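Local coordinates for protein arylamine n-acetyltransferase (Mycobacterium smegmatis, PDB 1W5R) that catalyses, in its native form, transfer of an acetyl group from acetyl-CoA to arylamines, a probable catalytic residue being replaced here, at residues P23-G26 with T27-A30. The protein carries 1 engineered substitution. Numbering follows the deposited sequence.
Sequences PDLG and TLHA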
# COMPACT_ATOMS: atom_id res chain seq x y z
N PRO A 23 -18.46 27.72 -21.27
CA PRO A 23 -19.28 27.41 -20.09
C PRO A 23 -20.43 26.42 -20.36
O PRO A 23 -21.60 26.79 -20.34
CB PRO A 23 -19.84 28.77 -19.67
CG PRO A 23 -19.91 29.55 -20.95
CD PRO A 23 -18.75 29.08 -21.79
N ASP A 24 -20.07 25.16 -20.58
CA ASP A 24 -21.06 24.11 -20.77
C ASP A 24 -20.79 22.94 -19.83
O ASP A 24 -19.77 22.92 -19.12
CB ASP A 24 -21.09 23.66 -22.25
CG ASP A 24 -19.73 23.22 -22.77
OD1 ASP A 24 -18.96 22.58 -22.03
OD2 ASP A 24 -19.42 23.50 -23.95
N LEU A 25 -21.70 21.97 -19.82
CA LEU A 25 -21.59 20.84 -18.90
C LEU A 25 -20.33 20.00 -19.11
O LEU A 25 -19.69 19.58 -18.15
CB LEU A 25 -22.86 19.98 -18.96
CG LEU A 25 -23.01 18.88 -17.89
CD1 LEU A 25 -23.06 19.47 -16.47
CD2 LEU A 25 -24.25 18.06 -18.17
N GLY A 26 -19.97 19.75 -20.37
CA GLY A 26 -18.74 19.02 -20.70
C GLY A 26 -17.50 19.65 -20.09
O GLY A 26 -16.63 18.95 -19.56
N THR A 27 -17.42 20.97 -20.16
CA THR A 27 -16.30 21.72 -19.59
C THR A 27 -16.29 21.57 -18.07
O THR A 27 -15.23 21.40 -17.48
CB THR A 27 -16.36 23.21 -19.98
OG1 THR A 27 -16.19 23.33 -21.39
CG2 THR A 27 -15.27 24.01 -19.27
N LEU A 28 -17.47 21.64 -17.45
CA LEU A 28 -17.57 21.52 -16.00
C LEU A 28 -16.99 20.19 -15.54
O LEU A 28 -16.19 20.14 -14.59
CB LEU A 28 -19.01 21.70 -15.53
CG LEU A 28 -19.22 21.86 -14.02
CD1 LEU A 28 -18.48 23.07 -13.45
CD2 LEU A 28 -20.70 21.95 -13.73
N HIS A 29 -17.35 19.11 -16.23
CA HIS A 29 -16.77 17.79 -15.92
C HIS A 29 -15.25 17.76 -16.11
O HIS A 29 -14.51 17.25 -15.26
CB HIS A 29 -17.42 16.71 -16.80
CG HIS A 29 -18.79 16.31 -16.37
ND1 HIS A 29 -19.03 15.23 -15.55
CD2 HIS A 29 -20.01 16.86 -16.63
CE1 HIS A 29 -20.33 15.12 -15.33
NE2 HIS A 29 -20.95 16.10 -15.98
N ALA A 30 -14.77 18.32 -17.21
CA ALA A 30 -13.34 18.30 -17.51
C ALA A 30 -12.53 19.09 -16.48
O ALA A 30 -11.46 18.65 -16.06
CB ALA A 30 -13.07 18.82 -18.92
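T27 meets D24 through both its backbone and its side chain, a worked example of N-capping at the start of helix 25-38. Its amide N donates to D24 OD1 over 2.9 Å, nearly along the carboxylate C-O axis, in the bond that defines the cap. T27 OG1 lies beside its own N (chi1 -65°), which sets it 2.9 Å from the same OD1; the hydroxyl also hydrogen-bonds to R22 O, so two oxygens compete for its one proton. Next, L28 N bonds to D24 O at 3.1 Å, beginning the regular helical pattern, while the L28 side chain meets L25 loosely and turns to V129 and P141. H29 N reaches L25 O in a nearly straight bond (167°). The same carbonyl oxygen lies in the plane of the imidazole, at its edge, 3.1 Å from H29 CD2. Farther out, L25 CG rests 3.8 Å from H29 CD2, the leucine branch slanting past the ring. A30 N then bonds to G26 O, with the donor tilted from the carbonyl plane. Chemically, the D24 carboxylate takes up a first-turn amide where no earlier turn supplies carbonyls, and its charge probably suits the positive helix-dipole end, while D24 OD2 salt-bridges R22.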